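Side-chain contacts in regulator of polyketide synthase expression (Bifidobacterium adolescentis, PDB 3ONQ), which is of uncharacterised function but, with a PucR-type C-terminal helix-turn-helix domain, probably binds DNA and regulates transcription: residues 22-27 with 42-47; 31-36 with 94-99. All coordinates share one frame; numbering follows the deposited sequence.

Contact 1 (22-27 with 42-47)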
# COMPACT_ATOMS: atom_id res chain seq x y z
N THR B 22 -16.20 -23.26 -8.69
CA THR B 22 -14.96 -23.99 -8.45
C THR B 22 -13.77 -23.23 -9.05
O THR B 22 -12.74 -23.05 -8.39
CB THR B 22 -14.99 -25.39 -9.06
OG1 THR B 22 -16.10 -26.12 -8.52
CG2 THR B 22 -13.70 -26.13 -8.73
N THR B 23 -13.92 -22.79 -10.29
CA THR B 23 -12.87 -22.00 -10.94
C THR B 23 -12.73 -20.65 -10.26
O THR B 23 -11.61 -20.16 -10.03
CB THR B 23 -13.15 -21.82 -12.46
OG1 THR B 23 -13.23 -23.10 -13.08
CG2 THR B 23 -12.02 -21.03 -13.12
N ILE B 24 -13.85 -20.05 -9.90
CA ILE B 24 -13.82 -18.77 -9.23
C ILE B 24 -13.09 -18.91 -7.89
O ILE B 24 -12.29 -18.05 -7.50
CB ILE B 24 -15.22 -18.20 -9.04
CG1 ILE B 24 -15.91 -18.03 -10.40
CG2 ILE B 24 -15.18 -16.86 -8.30
CD1 ILE B 24 -17.31 -17.51 -10.33
N GLU B 25 -13.35 -20.01 -7.19
CA GLU B 25 -12.70 -20.27 -5.91
C GLU B 25 -11.19 -20.47 -6.09
O GLU B 25 -10.38 -19.87 -5.37
CB GLU B 25 -13.31 -21.50 -5.22
CG GLU B 25 -12.68 -21.79 -3.85
CD GLU B 25 -13.09 -23.15 -3.30
OE1 GLU B 25 -13.13 -24.12 -4.08
OE2 GLU B 25 -13.36 -23.24 -2.08
N ARG B 26 -10.81 -21.32 -7.04
CA ARG B 26 -9.40 -21.62 -7.24
C ARG B 26 -8.66 -20.36 -7.63
O ARG B 26 -7.52 -20.14 -7.19
CB ARG B 26 -9.20 -22.71 -8.30
CG ARG B 26 -7.73 -23.00 -8.59
CD ARG B 26 -7.55 -24.14 -9.58
NE ARG B 26 -8.69 -24.30 -10.48
CZ ARG B 26 -8.86 -23.64 -11.63
NH1 ARG B 26 -7.97 -22.74 -12.04
NH2 ARG B 26 -9.95 -23.88 -12.37
N LEU B 27 -9.31 -19.53 -8.44
CA LEU B 27 -8.72 -18.26 -8.87
C LEU B 27 -8.53 -17.31 -7.69
O LEU B 27 -7.49 -16.67 -7.56
CB LEU B 27 -9.56 -17.60 -9.96
CG LEU B 27 -9.09 -16.22 -10.44
CD1 LEU B 27 -7.72 -16.31 -11.10
CD2 LEU B 27 -10.12 -15.60 -11.41
N VAL B 42 -11.13 -8.40 -4.51
CA VAL B 42 -12.32 -8.05 -3.75
C VAL B 42 -13.58 -8.45 -4.52
O VAL B 42 -14.51 -9.02 -3.94
CB VAL B 42 -12.37 -6.55 -3.44
CG1 VAL B 42 -13.67 -6.20 -2.71
CG2 VAL B 42 -11.15 -6.13 -2.62
N SER B 43 -13.61 -8.17 -5.82
CA SER B 43 -14.75 -8.56 -6.65
C SER B 43 -14.94 -10.08 -6.70
O SER B 43 -16.06 -10.58 -6.60
CB SER B 43 -14.64 -7.98 -8.08
OG SER B 43 -14.80 -6.57 -8.08
N LEU B 44 -13.85 -10.82 -6.86
CA LEU B 44 -13.96 -12.27 -6.87
C LEU B 44 -14.54 -12.78 -5.55
O LEU B 44 -15.41 -13.65 -5.54
CB LEU B 44 -12.61 -12.93 -7.14
CG LEU B 44 -12.02 -12.71 -8.53
CD1 LEU B 44 -10.70 -13.44 -8.63
CD2 LEU B 44 -12.97 -13.19 -9.60
N MSE B 45 -14.04 -12.25 -4.44
CA MSE B 45 -14.54 -12.68 -3.14
C MSE B 45 -16.01 -12.23 -2.99
O MSE B 45 -16.84 -12.97 -2.45
CB MSE B 45 -13.68 -12.12 -2.01
CG MSE B 45 -12.25 -12.68 -2.02
SE MSE B 45 -12.23 -14.57 -1.53
CE MSE B 45 -12.11 -14.29 0.40
N ASN B 46 -16.32 -11.04 -3.46
CA ASN B 46 -17.72 -10.59 -3.52
C ASN B 46 -18.61 -11.62 -4.20
O ASN B 46 -19.65 -11.98 -3.69
CB ASN B 46 -17.82 -9.29 -4.30
CG ASN B 46 -18.02 -8.09 -3.41
OD1 ASN B 46 -18.80 -8.13 -2.46
ND2 ASN B 46 -17.32 -7.00 -3.73
N ILE B 47 -18.19 -12.06 -5.38
CA ILE B 47 -18.96 -13.02 -6.16
C ILE B 47 -19.16 -14.33 -5.41
O ILE B 47 -20.21 -14.97 -5.51
CB ILE B 47 -18.25 -13.29 -7.51
CG1 ILE B 47 -18.49 -12.12 -8.46
CG2 ILE B 47 -18.74 -14.58 -8.13
CD1 ILE B 47 -17.34 -11.88 -9.44
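Leu27 and Ile24 of helix 21-33 meet Leu44 and Ile47 of helix 39-48 in a helical hairpin, a worked example of two consecutive helices packed mainly through aliphatic side chains. The segment axes approach to 9.8 Å at a signed crossing angle of -141°, roughly antiparallel, and Ile24 and Leu44 bring their CA atoms to 6.9 Å.

The apolar packing falls into two crossings, each at about a right angle. In the closer one, Leu27 CD2 sits 3.6 Å from Leu44 CD1, and Leu27 CG is nearly as near to that same methyl, which thus bears on the branch point of Leu27 as well as on one of its tips. The CB of Leu27 is not aimed at the partner helix; with CG anti to the backbone N (chi1 177°), the branched end still reaches it. Beside this pair Ile24 turns its CG2 to the backbone carbonyl of Leu44, a looser touch at 4.2 Å from CG2 to O.

Polar links lie around this core. Glu25, whose CB points away from segment 42-47, joins its OE2 to Arg75 in a salt bridge and to the backbone N of Ile88, which ties helix 21-33 to helix 67-80 and strand 86-91. Leu15 of helix 11-15 packs on both Ile24 and Leu27, and Leu14 on Leu27, while Glu30 of the second subunit hydrogen-bonds Ser43 OG and packs on Ile47.

The second crossing is methyl against methyl: Ile24 CD1, at the end of an extended chain, lies 3.9 Å from Ile47 CG2.

Contact 2 (31-36 with 94-99)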
# COMPACT_ATOMS: atom_id res chain seq x y z
N CYS B 31 -4.94 -16.03 -6.22
CA CYS B 31 -4.66 -14.61 -6.10
C CYS B 31 -4.22 -14.29 -4.66
O CYS B 31 -3.21 -13.64 -4.44
CB CYS B 31 -5.87 -13.76 -6.49
SG CYS B 31 -6.29 -13.83 -8.26
N LEU B 32 -4.99 -14.78 -3.70
CA LEU B 32 -4.71 -14.49 -2.31
C LEU B 32 -3.35 -15.06 -1.92
O LEU B 32 -2.55 -14.39 -1.26
CB LEU B 32 -5.81 -15.06 -1.41
CG LEU B 32 -7.20 -14.46 -1.59
CD1 LEU B 32 -8.25 -15.28 -0.86
CD2 LEU B 32 -7.22 -13.00 -1.13
N LEU B 33 -3.08 -16.29 -2.33
CA LEU B 33 -1.82 -16.95 -1.97
C LEU B 33 -0.63 -16.21 -2.59
O LEU B 33 0.47 -16.24 -2.04
CB LEU B 33 -1.84 -18.42 -2.40
CG LEU B 33 -0.92 -19.37 -1.65
CD1 LEU B 33 -1.10 -19.19 -0.15
CD2 LEU B 33 -1.22 -20.81 -2.06
N THR B 34 -0.85 -15.55 -3.73
CA THR B 34 0.23 -14.82 -4.41
C THR B 34 0.25 -13.33 -4.07
O THR B 34 0.86 -12.53 -4.79
CB THR B 34 0.23 -15.05 -5.95
OG1 THR B 34 -0.98 -14.54 -6.54
CG2 THR B 34 0.37 -16.53 -6.29
N ASN B 35 -0.40 -12.96 -2.97
CA ASN B 35 -0.39 -11.59 -2.45
C ASN B 35 -1.11 -10.54 -3.31
O ASN B 35 -0.77 -9.36 -3.28
CB ASN B 35 1.04 -11.11 -2.17
CG ASN B 35 1.08 -9.84 -1.33
OD1 ASN B 35 0.25 -9.65 -0.44
ND2 ASN B 35 2.02 -8.95 -1.63
N MSE B 36 -2.10 -10.98 -4.07
CA MSE B 36 -2.90 -10.04 -4.87
C MSE B 36 -4.15 -9.65 -4.08
O MSE B 36 -4.98 -10.50 -3.77
CB MSE B 36 -3.26 -10.67 -6.23
CG MSE B 36 -2.04 -11.01 -7.11
SE MSE B 36 -2.43 -12.29 -8.55
CE MSE B 36 -3.70 -11.23 -9.58
N PHE B 94 -0.03 -29.80 0.57
CA PHE B 94 -0.88 -29.18 1.59
C PHE B 94 -2.28 -28.81 1.08
O PHE B 94 -2.43 -28.40 -0.07
CB PHE B 94 -0.23 -27.92 2.15
CG PHE B 94 1.16 -28.13 2.66
CD1 PHE B 94 1.42 -29.08 3.62
CD2 PHE B 94 2.20 -27.35 2.18
CE1 PHE B 94 2.70 -29.27 4.09
CE2 PHE B 94 3.48 -27.54 2.65
CZ PHE B 94 3.73 -28.50 3.60
N LEU B 95 -3.28 -28.95 1.94
CA LEU B 95 -4.60 -28.37 1.70
C LEU B 95 -4.74 -27.18 2.65
O LEU B 95 -4.50 -27.31 3.85
CB LEU B 95 -5.70 -29.39 1.97
CG LEU B 95 -7.15 -28.94 1.73
CD1 LEU B 95 -7.99 -30.09 1.25
CD2 LEU B 95 -7.76 -28.31 3.00
N LEU B 96 -5.10 -26.02 2.10
CA LEU B 96 -5.33 -24.82 2.91
C LEU B 96 -6.79 -24.42 2.81
O LEU B 96 -7.37 -24.47 1.72
CB LEU B 96 -4.45 -23.65 2.46
CG LEU B 96 -2.99 -23.58 2.93
CD1 LEU B 96 -2.27 -24.87 2.66
CD2 LEU B 96 -2.27 -22.40 2.28
N ALA B 97 -7.37 -24.04 3.94
CA ALA B 97 -8.76 -23.63 3.99
C ALA B 97 -8.86 -22.29 4.69
O ALA B 97 -8.37 -22.12 5.81
CB ALA B 97 -9.60 -24.66 4.73
N LEU B 98 -9.50 -21.34 4.02
CA LEU B 98 -9.75 -20.02 4.57
C LEU B 98 -11.23 -19.95 4.94
O LEU B 98 -12.09 -19.96 4.06
CB LEU B 98 -9.45 -18.96 3.51
CG LEU B 98 -9.75 -17.52 3.92
CD1 LEU B 98 -8.66 -17.00 4.85
CD2 LEU B 98 -9.87 -16.65 2.69
N ALA B 99 -11.52 -19.87 6.23
CA ALA B 99 -12.91 -19.83 6.68
C ALA B 99 -13.36 -18.41 7.01
O ALA B 99 -12.61 -17.61 7.58
CB ALA B 99 -13.11 -20.73 7.90
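Leu32 and Leu33, in the last turn of helix 21-33, rest on Leu98 and Leu96 of strand 94-100, so that a helix end is laid against one face of the mixed sheet in an alpha/beta layer packing. The direct contact is small: the two segments bury about 100 Å² between them, and the nearest CA atoms, those of Leu33 and Leu96, stand 9.9 Å apart. Helices 132-149 and 39-48 pack around the same leucines.

The packed side is wholly aliphatic and buried. Leu96 and Leu98, two apart on the strand, both direct their CB toward the helix, and each is crossed at about a right angle by one leucine. Leu32 CD1 meets Leu98 CD2 at 4.1 Å. The neighbouring Leu33 starts off to one side, but its CG lies anti to the backbone N (chi1 -156°), and the branched end reaches the strand. Val133 and Leu140 of helix 132-149 close over Leu32, and Met144 touches Leu33. That helix also holds the helix end by hydrogen bonds, Arg141 NH1 to Leu33 O and Ser137 OG to Leu32 O, the latter oxygen also accepting Asn35 N.

Beyond the last helical residue the chain is looser and open to solvent, with Thr34 and Asn35 exposed. Here a Schellman motif stops the helix: Asn35, at positive phi (68°), is its C-prime residue, Met36 N bonds to Cys31 O at 2.9 Å and Asn35 N to Leu32 O at 3.1 Å.

Back at the sheet, the second crossing brings Leu33 CD1 to 4.2 Å from Leu96 CD2.

How the contacts relate
Contacts 1 and 2 use successive parts of the same helix, 21-33: its earlier turns pair with helix 39-48, and its last turn meets the sheet. Their centres lie about 12 Å apart, and selenomethionine Met45 physically joins them. Its CB points away from segment 22-27, and it places CE 4.0 Å from Leu98 CD2 and SE 4.1 Å from Leu32 CD1, so helix 39-48 also packs against both sides of one crossing in contact 2. The environments differ: the second subunit reaches contact 1, whereas none of the other chains touches the segments of contact 2. Contact 1 joins two helices and contact 2 joins one of them to the sheet; no ligand or active site is known at either.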